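Local coordinates for serine acetyltransferase (Neisseria gonorrhoeae, PDB 6WYE), which probably catalyses acetyl transfer from acetyl-CoA to the hydroxyl of L-serine, giving O-acetyl-L-serine in the first of two steps towards L-cysteine, at residues A[66-71]-A[91-96]; A[137-142]-A[171-176]; A[165-170]-A[182-187]. One frame throughout, in Å; residues are numbered along the deposited sequence.

Contact 1 of 3, residues A[66-71]-A[91-96]; sequences LGSVLA and IYQQAL
Gly-67 meets Leu-96 through its backbone: the carbonyl O lies 3.2 Å from Leu-96 CD1. That oxygen accepts the routine helical bond from Ala-71 N, and with no side chain at Gly-67 the leucine can come right down onto the helix surface. The CG of Leu-96 sits anti to its own carbonyl carbon (chi1 -76°), which sends CD1 across towards this spot.

One residue on, Ser-68 turns its hydroxyl to the flank of the interface. Its OG is hydrogen-bonded to His-63 ND1, just ahead of the helix, and lies 3.2 Å from Gln-93 NE2. Gln-93 gets its amide there with an extended chain beyond CG, starting from a chi1 of -119° that is well off a staggered position. Leu-70 packs on Phe-133 and Gln-137 of helix 131-147 and on Val-106 of helix 100-116.

At Ala-71 the two backbones come closest, its CA 5.3 Å from Tyr-92 CA; its CB stands 3.7 Å from Tyr-92 CB and 4.2 Å from Leu-96 CD1. Its carbonyl O, taken by the Ser-75 hydroxyl, lies in the plane of the Tyr-92 ring at its edge, 3.8 Å from CD2. The short axes approach to 9.0 Å and run 144° apart in direction, an antiparallel helix pair of the all-helical N-terminal region characteristic of serine acetyltransferases.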
ATOM      1  N   LEU A  66      -5.987  11.262  25.442  1.00 33.93           N
ATOM      2  CA  LEU A  66      -6.656  10.035  25.031  1.00 36.27           C
ATOM      3  C   LEU A  66      -7.479  10.251  23.766  1.00 36.85           C
ATOM      4  O   LEU A  66      -7.527   9.379  22.893  1.00 38.08           O
ATOM      5  CB  LEU A  66      -7.540   9.517  26.164  1.00 37.19           C
ATOM      6  CG  LEU A  66      -8.315   8.236  25.858  1.00 38.98           C
ATOM      7  CD1 LEU A  66      -7.365   7.036  25.817  1.00 39.79           C
ATOM      8  CD2 LEU A  66      -9.399   8.028  26.892  1.00 36.85           C
ATOM      9  N   GLY A  67      -8.143  11.405  23.649  1.00 36.13           N
ATOM     10  CA  GLY A  67      -8.931  11.660  22.449  1.00 35.43           C
ATOM     11  C   GLY A  67      -8.083  11.676  21.192  1.00 36.76           C
ATOM     12  O   GLY A  67      -8.496  11.175  20.140  1.00 36.86           O
ATOM     13  N   SER A  68      -6.879  12.237  21.285  1.00 38.21           N
ATOM     14  CA  SER A  68      -5.981  12.273  20.138  1.00 38.06           C
ATOM     15  C   SER A  68      -5.512  10.868  19.780  1.00 34.53           C
ATOM     16  O   SER A  68      -5.416  10.518  18.596  1.00 32.21           O
ATOM     17  CB  SER A  68      -4.784  13.189  20.455  1.00 40.48           C
ATOM     18  OG  SER A  68      -3.930  13.336  19.332  1.00 44.27           O
ATOM     19  N   VAL A  69      -5.275  10.034  20.796  1.00 33.24           N
ATOM     20  CA  VAL A  69      -4.931   8.634  20.553  1.00 33.06           C
ATOM     21  C   VAL A  69      -6.074   7.927  19.832  1.00 33.69           C
ATOM     22  O   VAL A  69      -5.871   7.260  18.809  1.00 30.80           O
ATOM     23  CB  VAL A  69      -4.575   7.937  21.879  1.00 32.91           C
ATOM     24  CG1 VAL A  69      -4.491   6.422  21.700  1.00 31.34           C
ATOM     25  CG2 VAL A  69      -3.255   8.500  22.426  1.00 29.65           C
ATOM     26  N   LEU A  70      -7.298   8.091  20.335  1.00 35.40           N
ATOM     27  CA  LEU A  70      -8.440   7.408  19.733  1.00 34.15           C
ATOM     28  C   LEU A  70      -8.642   7.838  18.284  1.00 30.41           C
ATOM     29  O   LEU A  70      -8.774   6.997  17.385  1.00 27.34           O
ATOM     30  CB  LEU A  70      -9.693   7.683  20.551  1.00 35.72           C
ATOM     31  CG  LEU A  70     -10.966   6.997  20.036  1.00 37.22           C
ATOM     32  CD1 LEU A  70     -10.941   5.492  20.339  1.00 35.51           C
ATOM     33  CD2 LEU A  70     -12.177   7.656  20.661  1.00 34.88           C
ATOM     34  N   ALA A  71      -8.616   9.146  18.030  1.00 28.89           N
ATOM     35  CA  ALA A  71      -8.769   9.630  16.661  1.00 32.67           C
ATOM     36  C   ALA A  71      -7.705   9.036  15.753  1.00 30.91           C
ATOM     37  O   ALA A  71      -7.992   8.646  14.613  1.00 28.40           O
ATOM     38  CB  ALA A  71      -8.698  11.160  16.627  1.00 33.09           C
ATOM     39  N   ILE A  91     -10.418  15.057  10.771  1.00 36.61           N
ATOM     40  CA  ILE A  91     -11.870  15.098  10.925  1.00 40.56           C
ATOM     41  C   ILE A  91     -12.276  14.542  12.286  1.00 40.31           C
ATOM     42  O   ILE A  91     -13.093  15.135  13.005  1.00 40.74           O
ATOM     43  CB  ILE A  91     -12.545  14.337   9.770  1.00 40.90           C
ATOM     44  CG1 ILE A  91     -12.363  15.124   8.465  1.00 41.57           C
ATOM     45  CG2 ILE A  91     -14.003  14.080  10.103  1.00 40.53           C
ATOM     46  CD1 ILE A  91     -12.542  14.309   7.196  1.00 42.98           C
ATOM     47  N   TYR A  92     -11.705  13.395  12.665  1.00 37.86           N
ATOM     48  CA  TYR A  92     -12.015  12.811  13.966  1.00 36.73           C
ATOM     49  C   TYR A  92     -11.553  13.710  15.106  1.00 42.05           C
ATOM     50  O   TYR A  92     -12.234  13.828  16.134  1.00 41.79           O
ATOM     51  CB  TYR A  92     -11.360  11.435  14.095  1.00 34.38           C
ATOM     52  CG  TYR A  92     -12.056  10.323  13.348  1.00 32.35           C
ATOM     53  CD1 TYR A  92     -13.292  10.520  12.740  1.00 31.24           C
ATOM     54  CD2 TYR A  92     -11.480   9.066  13.264  1.00 32.02           C
ATOM     55  CE1 TYR A  92     -13.943   9.472  12.077  1.00 31.63           C
ATOM     56  CE2 TYR A  92     -12.117   8.026  12.597  1.00 29.93           C
ATOM     57  CZ  TYR A  92     -13.333   8.232  12.008  1.00 30.41           C
ATOM     58  OH  TYR A  92     -13.925   7.174  11.352  1.00 29.49           O
ATOM     59  N   GLN A  93     -10.377  14.329  14.958  1.00 41.73           N
ATOM     60  CA  GLN A  93      -9.893  15.234  15.996  1.00 43.98           C
ATOM     61  C   GLN A  93     -10.805  16.451  16.139  1.00 42.30           C
ATOM     62  O   GLN A  93     -11.152  16.848  17.258  1.00 42.63           O
ATOM     63  CB  GLN A  93      -8.448  15.655  15.692  1.00 48.37           C
ATOM     64  CG  GLN A  93      -7.473  15.241  16.781  1.00 56.20           C
ATOM     65  CD  GLN A  93      -6.032  15.567  16.437  1.00 61.76           C
ATOM     66  OE1 GLN A  93      -5.698  15.844  15.278  1.00 63.54           O
ATOM     67  NE2 GLN A  93      -5.169  15.543  17.447  1.00 61.50           N
ATOM     68  N   GLN A  94     -11.227  17.043  15.018  1.00 43.91           N
ATOM     69  CA  GLN A  94     -12.141  18.183  15.094  1.00 47.83           C
ATOM     70  C   GLN A  94     -13.492  17.775  15.667  1.00 50.55           C
ATOM     71  O   GLN A  94     -14.088  18.519  16.454  1.00 49.09           O
ATOM     72  CB  GLN A  94     -12.321  18.821  13.718  1.00 45.83           C
ATOM     73  N   ALA A  95     -13.985  16.590  15.297  1.00 53.40           N
ATOM     74  CA  ALA A  95     -15.257  16.122  15.834  1.00 51.90           C
ATOM     75  C   ALA A  95     -15.176  15.916  17.337  1.00 51.18           C
ATOM     76  O   ALA A  95     -16.108  16.268  18.073  1.00 52.81           O
ATOM     77  CB  ALA A  95     -15.682  14.827  15.140  1.00 50.68           C
ATOM     78  N   LEU A  96     -14.077  15.334  17.813  1.00 51.04           N
ATOM     79  CA  LEU A  96     -13.897  15.204  19.253  1.00 54.62           C
ATOM     80  C   LEU A  96     -13.806  16.570  19.920  1.00 59.72           C
ATOM     81  O   LEU A  96     -14.299  16.748  21.042  1.00 61.82           O
ATOM     82  CB  LEU A  96     -12.647  14.380  19.558  1.00 53.04           C
ATOM     83  CG  LEU A  96     -12.786  12.874  19.362  1.00 52.84           C
ATOM     84  CD1 LEU A  96     -11.453  12.221  19.561  1.00 50.86           C
ATOM     85  CD2 LEU A  96     -13.795  12.305  20.331  1.00 54.31           C
TER

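Contact 2 of 3, residues A[137-142]-A[171-176]; sequences QAHRIN and PAARLG
His-139 and Arg-140 reach from helix 131-147 to the backbone of residues 173-176, which belong to the opening coil of the left-handed parallel beta-helix built by hexapeptide-repeat transferases. The contact thus joins the helical region to the start of that beta-helix, and it is tight on the side where these two side chains arrive.

The imidazole swings out with CG anti to the backbone N (chi1 164°). Its NE2 donates to Ala-173 O at 2.7 Å; the oxygen lies in the ring plane, but the nitrogen approaches from above the carbonyl plane. Leu-175 crosses beside the ring at a slant, with its CD2 3.5 Å from His-139 CD2. Further along, the guanidinium of Arg-140 comes end-on, at the end of a chain extended from CG to NE, and grips a single oxygen twice. NH2 reaches Gly-176 O at 2.9 Å with the straighter bond (152°), and NH1 reaches the same oxygen at 3.1 Å. Two further anchors fix the group's rotation: Arg-140 NE donates to Gln-137 OE1, one helical turn back, and NH2 forms a salt bridge with Asp-109, which should help keep this buried arginine charged.

The other end is looser. Asn-142 lies alongside Pro-171, pointing the same way, with ND2 3.9 Å from Pro-171 CG; its real polar partner is Ala-154 O. The CB bonds of Ala-172 and Arg-174 lead away from residues 137-142, and the exposed side chain of Arg-174 rests on His-143, further along the same helix. Back on the tight side, Arg-140 NH1 spares a weak additional bond for Leu-175 O, 3.1 Å away and at the edge of the guanidinium plane.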
ATOM      1  N   GLN A 137     -16.988   3.763  19.353  1.00 30.89           N
ATOM      2  CA  GLN A 137     -16.440   5.114  19.310  1.00 31.40           C
ATOM      3  C   GLN A 137     -16.447   5.665  17.894  1.00 31.23           C
ATOM      4  O   GLN A 137     -16.706   6.857  17.699  1.00 34.00           O
ATOM      5  CB  GLN A 137     -15.027   5.155  19.897  1.00 31.87           C
ATOM      6  CG  GLN A 137     -14.844   4.515  21.293  1.00 31.53           C
ATOM      7  CD  GLN A 137     -16.073   4.598  22.186  1.00 31.69           C
ATOM      8  OE1 GLN A 137     -16.756   5.625  22.241  1.00 31.43           O
ATOM      9  NE2 GLN A 137     -16.350   3.511  22.907  1.00 31.28           N
ATOM     10  N   ALA A 138     -16.146   4.829  16.891  1.00 27.66           N
ATOM     11  CA  ALA A 138     -16.304   5.290  15.515  1.00 28.00           C
ATOM     12  C   ALA A 138     -17.735   5.744  15.269  1.00 30.49           C
ATOM     13  O   ALA A 138     -17.964   6.742  14.577  1.00 32.88           O
ATOM     14  CB  ALA A 138     -15.921   4.193  14.517  1.00 28.52           C
ATOM     15  N   HIS A 139     -18.717   5.031  15.836  1.00 28.90           N
ATOM     16  CA  HIS A 139     -20.099   5.459  15.611  1.00 30.15           C
ATOM     17  C   HIS A 139     -20.389   6.798  16.280  1.00 29.44           C
ATOM     18  O   HIS A 139     -21.049   7.658  15.688  1.00 31.24           O
ATOM     19  CB  HIS A 139     -21.107   4.435  16.109  1.00 32.21           C
ATOM     20  CG  HIS A 139     -22.484   5.016  16.232  1.00 34.54           C
ATOM     21  ND1 HIS A 139     -23.262   5.315  15.132  1.00 36.14           N
ATOM     22  CD2 HIS A 139     -23.172   5.464  17.310  1.00 35.51           C
ATOM     23  CE1 HIS A 139     -24.393   5.868  15.533  1.00 37.33           C
ATOM     24  NE2 HIS A 139     -24.363   5.968  16.851  1.00 35.60           N
ATOM     25  N   ARG A 140     -19.907   6.992  17.507  1.00 29.92           N
ATOM     26  CA  ARG A 140     -20.122   8.269  18.189  1.00 32.44           C
ATOM     27  C   ARG A 140     -19.656   9.432  17.325  1.00 34.19           C
ATOM     28  O   ARG A 140     -20.389  10.408  17.124  1.00 35.89           O
ATOM     29  CB  ARG A 140     -19.387   8.282  19.532  1.00 32.35           C
ATOM     30  CG  ARG A 140     -19.898   7.320  20.557  1.00 32.44           C
ATOM     31  CD  ARG A 140     -19.232   7.592  21.911  1.00 31.52           C
ATOM     32  NE  ARG A 140     -19.410   6.477  22.835  1.00 34.11           N
ATOM     33  CZ  ARG A 140     -20.568   6.172  23.417  1.00 35.21           C
ATOM     34  NH1 ARG A 140     -21.653   6.904  23.181  1.00 32.59           N
ATOM     35  NH2 ARG A 140     -20.644   5.139  24.243  1.00 34.72           N
ATOM     36  N   ILE A 141     -18.447   9.330  16.767  1.00 33.84           N
ATOM     37  CA  ILE A 141     -17.993  10.365  15.837  1.00 35.36           C
ATOM     38  C   ILE A 141     -18.871  10.381  14.591  1.00 35.16           C
ATOM     39  O   ILE A 141     -19.284  11.448  14.112  1.00 33.70           O
ATOM     40  CB  ILE A 141     -16.511  10.155  15.478  1.00 37.90           C
ATOM     41  CG1 ILE A 141     -15.663  10.118  16.751  1.00 37.22           C
ATOM     42  CG2 ILE A 141     -16.035  11.257  14.538  1.00 39.24           C
ATOM     43  CD1 ILE A 141     -14.208   9.753  16.506  1.00 40.10           C
ATOM     44  N   ASN A 142     -19.186   9.197  14.051  1.00 36.45           N
ATOM     45  CA  ASN A 142     -20.044   9.132  12.869  1.00 35.56           C
ATOM     46  C   ASN A 142     -21.374   9.826  13.114  1.00 37.46           C
ATOM     47  O   ASN A 142     -21.876  10.550  12.241  1.00 35.71           O
ATOM     48  CB  ASN A 142     -20.284   7.681  12.455  1.00 36.68           C
ATOM     49  CG  ASN A 142     -20.192   7.502  10.962  1.00 39.46           C
ATOM     50  OD1 ASN A 142     -19.406   8.184  10.304  1.00 37.72           O
ATOM     51  ND2 ASN A 142     -21.001   6.600  10.409  1.00 38.31           N
ATOM     52  N   PRO A 171     -25.762   5.818  11.167  1.00 32.35           N
ATOM     53  CA  PRO A 171     -25.256   7.049  11.811  1.00 31.44           C
ATOM     54  C   PRO A 171     -26.269   7.751  12.695  1.00 35.24           C
ATOM     55  O   PRO A 171     -25.864   8.502  13.600  1.00 34.39           O
ATOM     56  CB  PRO A 171     -24.864   7.938  10.617  1.00 32.78           C
ATOM     57  CG  PRO A 171     -24.721   7.028   9.490  1.00 32.68           C
ATOM     58  CD  PRO A 171     -25.674   5.894   9.703  1.00 29.06           C
ATOM     59  N   ALA A 172     -27.570   7.542  12.460  1.00 36.07           N
ATOM     60  CA  ALA A 172     -28.610   8.177  13.255  1.00 36.12           C
ATOM     61  C   ALA A 172     -28.882   7.467  14.578  1.00 39.71           C
ATOM     62  O   ALA A 172     -29.562   8.038  15.437  1.00 42.89           O
ATOM     63  CB  ALA A 172     -29.903   8.277  12.434  1.00 36.15           C
ATOM     64  N   ALA A 173     -28.360   6.258  14.782  1.00 37.80           N
ATOM     65  CA  ALA A 173     -28.567   5.570  16.047  1.00 36.44           C
ATOM     66  C   ALA A 173     -27.949   6.371  17.191  1.00 35.96           C
ATOM     67  O   ALA A 173     -26.896   7.001  17.033  1.00 31.64           O
ATOM     68  CB  ALA A 173     -27.955   4.169  15.998  1.00 35.44           C
ATOM     69  N   ARG A 174     -28.610   6.339  18.345  1.00 38.16           N
ATOM     70  CA  ARG A 174     -28.220   7.123  19.516  1.00 39.70           C
ATOM     71  C   ARG A 174     -27.744   6.194  20.629  1.00 37.45           C
ATOM     72  O   ARG A 174     -28.492   5.319  21.073  1.00 41.70           O
ATOM     73  CB  ARG A 174     -29.392   7.984  19.996  1.00 44.77           C
ATOM     74  CG  ARG A 174     -29.602   9.273  19.180  1.00 48.98           C
ATOM     75  CD  ARG A 174     -31.016   9.826  19.336  1.00 53.74           C
ATOM     76  NE  ARG A 174     -31.446   9.903  20.736  1.00 56.83           N
ATOM     77  CZ  ARG A 174     -32.709   9.762  21.137  1.00 57.08           C
ATOM     78  NH1 ARG A 174     -33.674   9.536  20.247  1.00 56.83           N
ATOM     79  NH2 ARG A 174     -33.014   9.845  22.423  1.00 58.55           N
ATOM     80  N   LEU A 175     -26.511   6.398  21.089  1.00 35.41           N
ATOM     81  CA  LEU A 175     -25.857   5.502  22.038  1.00 39.18           C
ATOM     82  C   LEU A 175     -25.459   6.265  23.293  1.00 40.30           C
ATOM     83  O   LEU A 175     -24.761   7.282  23.205  1.00 41.00           O
ATOM     84  CB  LEU A 175     -24.609   4.865  21.413  1.00 41.13           C
ATOM     85  CG  LEU A 175     -24.738   3.504  20.712  1.00 40.48           C
ATOM     86  CD1 LEU A 175     -25.904   3.479  19.757  1.00 39.75           C
ATOM     87  CD2 LEU A 175     -23.452   3.166  19.972  1.00 40.01           C
ATOM     88  N   GLY A 176     -25.868   5.759  24.456  1.00 41.08           N
ATOM     89  CA  GLY A 176     -25.463   6.326  25.730  1.00 38.77           C
ATOM     90  C   GLY A 176     -24.037   5.935  26.086  1.00 38.36           C
ATOM     91  O   GLY A 176     -23.301   5.369  25.281  1.00 39.50           O
TER

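Contact 3 of 3, residues A[165-170]-A[182-187]; sequences FGVDIH and DHATGF. With LMR ((2S)-2-hydroxybutanedioic acid), chain H.
Gly-166 O and Gly-186 N are 2.9 Å apart in the first of two backbone hydrogen bonds between the segments. In the second, Asp-168 N gives a nearly straight bond (174°) to Phe-187 O, also at 2.9 Å. A water donates to both acceptors, Gly-166 O and Phe-187 O, bridging the two carbonyls, and Val-167 CA adds a C-H...O contact to Phe-187 O.

Apolar contacts fill the inner side. Val-167 splits its branches: CG1 meets the edge of the Phe-187 ring, 3.9 Å from CD2, while CG2 packs 3.8 Å from Ala-184 CB. Ile-169 approaches the same ring, CG1 lying 3.8 Å from Phe-187 CE2. These side chains point into the first coil of the left-handed beta-helix, where strand 168-169 lies parallel to strand 188-189, one coil on; a type II turn from Ala-184 to Phe-187, with Gly-186 at positive phi, rounds the corner before that strand.

Polar side chains face the subunit boundary and the bound malate. Asp-168 OD2 bonds to His-183 ND1 of a second subunit, its OD1 to Gln-158, and in turn His-183 ND1 here is hydrogen-bonded to Asp-168 OD2 of a third subunit. With ND1 so held, the His-183 ring presents its edge to the ligand, NE2 being 3.2 Å from malate C4, while Asp-182 OD1 sits over a ring face. Malate O2 lies 2.8 Å from Asp-182 OD2, in a pocket shared between subunits, where malate is also hydrogen-bonded to Asp-117 and to Gly-209, Arg-217 and His-218 of the third subunit.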
ATOM      1  N   PHE A 165     -14.989  -3.739  10.860  1.00 29.01           N
ATOM      2  CA  PHE A 165     -15.348  -4.219  12.186  1.00 26.76           C
ATOM      3  C   PHE A 165     -16.433  -5.285  12.164  1.00 27.69           C
ATOM      4  O   PHE A 165     -16.680  -5.903  13.199  1.00 26.28           O
ATOM      5  CB  PHE A 165     -15.818  -3.058  13.079  1.00 26.49           C
ATOM      6  CG  PHE A 165     -14.783  -1.967  13.285  1.00 27.50           C
ATOM      7  CD1 PHE A 165     -13.433  -2.272  13.377  1.00 25.85           C
ATOM      8  CD2 PHE A 165     -15.173  -0.636  13.393  1.00 27.17           C
ATOM      9  CE1 PHE A 165     -12.488  -1.275  13.571  1.00 28.49           C
ATOM     10  CE2 PHE A 165     -14.238   0.365  13.589  1.00 29.65           C
ATOM     11  CZ  PHE A 165     -12.885   0.044  13.688  1.00 29.61           C
ATOM     12  N   GLY A 166     -17.064  -5.539  11.020  1.00 27.75           N
ATOM     13  CA  GLY A 166     -18.191  -6.448  11.023  1.00 27.36           C
ATOM     14  C   GLY A 166     -19.370  -5.920  11.810  1.00 27.58           C
ATOM     15  O   GLY A 166     -20.201  -6.701  12.262  1.00 28.09           O
ATOM     16  N   VAL A 167     -19.465  -4.600  11.968  1.00 29.34           N
ATOM     17  CA  VAL A 167     -20.481  -3.949  12.787  1.00 28.07           C
ATOM     18  C   VAL A 167     -21.217  -2.941  11.914  1.00 27.50           C
ATOM     19  O   VAL A 167     -20.586  -2.114  11.251  1.00 27.09           O
ATOM     20  CB  VAL A 167     -19.858  -3.246  14.007  1.00 30.84           C
ATOM     21  CG1 VAL A 167     -20.904  -2.383  14.693  1.00 30.56           C
ATOM     22  CG2 VAL A 167     -19.270  -4.252  15.002  1.00 29.29           C
ATOM     23  N   ASP A 168     -22.546  -2.999  11.916  1.00 24.46           N
ATOM     24  CA  ASP A 168     -23.346  -2.096  11.094  1.00 25.71           C
ATOM     25  C   ASP A 168     -24.213  -1.256  12.025  1.00 26.30           C
ATOM     26  O   ASP A 168     -25.228  -1.737  12.532  1.00 26.25           O
ATOM     27  CB  ASP A 168     -24.183  -2.884  10.076  1.00 25.21           C
ATOM     28  CG  ASP A 168     -24.907  -1.987   9.092  1.00 29.23           C
ATOM     29  OD1 ASP A 168     -25.066  -0.780   9.374  1.00 30.52           O
ATOM     30  OD2 ASP A 168     -25.323  -2.483   8.020  1.00 29.92           O
ATOM     31  N   ILE A 169     -23.819  -0.008  12.253  1.00 26.67           N
ATOM     32  CA  ILE A 169     -24.609   0.926  13.047  1.00 27.86           C
ATOM     33  C   ILE A 169     -24.956   2.126  12.166  1.00 28.33           C
ATOM     34  O   ILE A 169     -24.062   2.817  11.662  1.00 28.00           O
ATOM     35  CB  ILE A 169     -23.870   1.371  14.317  1.00 29.09           C
ATOM     36  CG1 ILE A 169     -23.462   0.160  15.169  1.00 30.07           C
ATOM     37  CG2 ILE A 169     -24.735   2.349  15.126  1.00 29.68           C
ATOM     38  CD1 ILE A 169     -22.427   0.516  16.240  1.00 29.59           C
ATOM     39  N   HIS A 170     -26.249   2.378  11.999  1.00 27.23           N
ATOM     40  CA  HIS A 170     -26.692   3.534  11.234  1.00 31.34           C
ATOM     41  C   HIS A 170     -26.238   4.823  11.918  1.00 29.85           C
ATOM     42  O   HIS A 170     -26.320   4.928  13.139  1.00 30.96           O
ATOM     43  CB  HIS A 170     -28.220   3.523  11.108  1.00 32.07           C
ATOM     44  CG  HIS A 170     -28.740   4.488  10.092  1.00 32.24           C
ATOM     45  ND1 HIS A 170     -28.855   5.839  10.340  1.00 33.03           N
ATOM     46  CD2 HIS A 170     -29.137   4.305   8.807  1.00 33.46           C
ATOM     47  CE1 HIS A 170     -29.313   6.445   9.255  1.00 33.25           C
ATOM     48  NE2 HIS A 170     -29.494   5.537   8.312  1.00 34.07           N
ATOM     49  N   ASP A 182     -18.957  -6.557  23.452  1.00 28.36           N
ATOM     50  CA  ASP A 182     -17.899  -7.556  23.552  1.00 29.79           C
ATOM     51  C   ASP A 182     -17.837  -8.413  22.286  1.00 28.97           C
ATOM     52  O   ASP A 182     -18.867  -8.937  21.841  1.00 30.48           O
ATOM     53  CB  ASP A 182     -18.152  -8.428  24.780  1.00 29.37           C
ATOM     54  CG  ASP A 182     -16.950  -9.244  25.181  1.00 30.78           C
ATOM     55  OD1 ASP A 182     -15.843  -8.998  24.656  1.00 31.89           O
ATOM     56  OD2 ASP A 182     -17.118 -10.142  26.034  1.00 31.33           O
ATOM     57  N   HIS A 183     -16.641  -8.587  21.702  1.00 26.14           N
ATOM     58  CA  HIS A 183     -16.374  -9.392  20.461  1.00 27.99           C
ATOM     59  C   HIS A 183     -16.897  -8.644  19.236  1.00 28.38           C
ATOM     60  O   HIS A 183     -16.179  -8.659  18.239  1.00 28.78           O
ATOM     61  CB  HIS A 183     -16.793 -10.857  20.554  1.00 29.02           C
ATOM     62  CG  HIS A 183     -16.592 -11.519  21.871  1.00 31.78           C
ATOM     63  ND1 HIS A 183     -15.349 -11.833  22.357  1.00 32.92           N
ATOM     64  CD2 HIS A 183     -17.480 -11.967  22.778  1.00 29.95           C
ATOM     65  CE1 HIS A 183     -15.481 -12.427  23.519  1.00 31.37           C
ATOM     66  NE2 HIS A 183     -16.774 -12.524  23.794  1.00 32.94           N
ATOM     67  N   ALA A 184     -18.144  -8.178  19.266  1.00 29.28           N
ATOM     68  CA  ALA A 184     -18.740  -7.236  18.305  1.00 28.76           C
ATOM     69  C   ALA A 184     -19.281  -7.844  17.015  1.00 28.77           C
ATOM     70  O   ALA A 184     -20.302  -7.368  16.513  1.00 28.01           O
ATOM     71  CB  ALA A 184     -17.740  -6.138  17.909  1.00 29.11           C
ATOM     72  N   THR A 185     -18.609  -8.856  16.460  1.00 28.87           N
ATOM     73  CA  THR A 185     -18.940  -9.341  15.119  1.00 28.39           C
ATOM     74  C   THR A 185     -20.437  -9.564  14.949  1.00 25.79           C
ATOM     75  O   THR A 185     -21.062 -10.286  15.727  1.00 26.98           O
ATOM     76  CB  THR A 185     -18.210 -10.645  14.834  1.00 28.54           C
ATOM     77  OG1 THR A 185     -16.841 -10.519  15.252  1.00 31.54           O
ATOM     78  CG2 THR A 185     -18.262 -10.950  13.339  1.00 28.53           C
ATOM     79  N   GLY A 186     -21.005  -8.955  13.916  1.00 26.48           N
ATOM     80  CA  GLY A 186     -22.407  -9.171  13.607  1.00 27.45           C
ATOM     81  C   GLY A 186     -23.381  -8.227  14.279  1.00 29.64           C
ATOM     82  O   GLY A 186     -24.590  -8.366  14.068  1.00 29.26           O
ATOM     83  N   PHE A 187     -22.907  -7.288  15.098  1.00 28.23           N
ATOM     84  CA  PHE A 187     -23.807  -6.329  15.728  1.00 27.08           C
ATOM     85  C   PHE A 187     -24.424  -5.411  14.687  1.00 27.98           C
ATOM     86  O   PHE A 187     -23.753  -4.937  13.765  1.00 28.23           O
ATOM     87  CB  PHE A 187     -23.070  -5.493  16.779  1.00 29.26           C
ATOM     88  CG  PHE A 187     -23.947  -4.489  17.480  1.00 30.38           C
ATOM     89  CD1 PHE A 187     -24.997  -4.912  18.296  1.00 31.02           C
ATOM     90  CD2 PHE A 187     -23.717  -3.124  17.346  1.00 30.68           C
ATOM     91  CE1 PHE A 187     -25.808  -3.996  18.963  1.00 31.06           C
ATOM     92  CE2 PHE A 187     -24.533  -2.196  18.006  1.00 33.04           C
ATOM     93  CZ  PHE A 187     -25.589  -2.641  18.818  1.00 31.53           C
TER
HETATM   94  C1  LMR H 302     -15.229 -13.296  29.196  1.00 34.24           C
HETATM   95  O1A LMR H 302     -15.886 -14.000  29.919  1.00 34.97           O
HETATM   96  O1B LMR H 302     -14.030 -13.331  29.120  1.00 31.83           O
HETATM   97  C2  LMR H 302     -15.997 -12.305  28.318  1.00 34.67           C
HETATM   98  O2  LMR H 302     -15.152 -11.647  27.430  1.00 35.91           O
HETATM   99  C3  LMR H 302     -17.111 -12.984  27.517  1.00 37.81           C
HETATM  100  C4  LMR H 302     -16.586 -14.064  26.600  1.00 38.59           C
HETATM  101  O4A LMR H 302     -15.403 -14.154  26.441  1.00 36.89           O
HETATM  102  O4B LMR H 302     -17.372 -14.787  26.067  1.00 38.92           O
HETATM  103  O   HOH W   1     -22.832  -6.549  11.352  1.00 26.57           O

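From the N terminus, contact 1 comes first and closes a short helix-to-helix loop, complete before the others begin. Its helices lean on helix 131-147: Tyr-92 and Ala-95 pack against Ile-141, and Leu-70 against Gln-137. From that helix, contact 2 closes a longer loop that runs through helix 151-165 and strand 168-169. Contact 3 opens within this loop and closes after it, at residues 182-187, so the two cross. They also touch, His-139 lying against Ile-169 and His-170. Contact 1 thus stays within the helical region, contact 2 ties helix 131-147 to the beta-helix, and contact 3 binds one coil to the next.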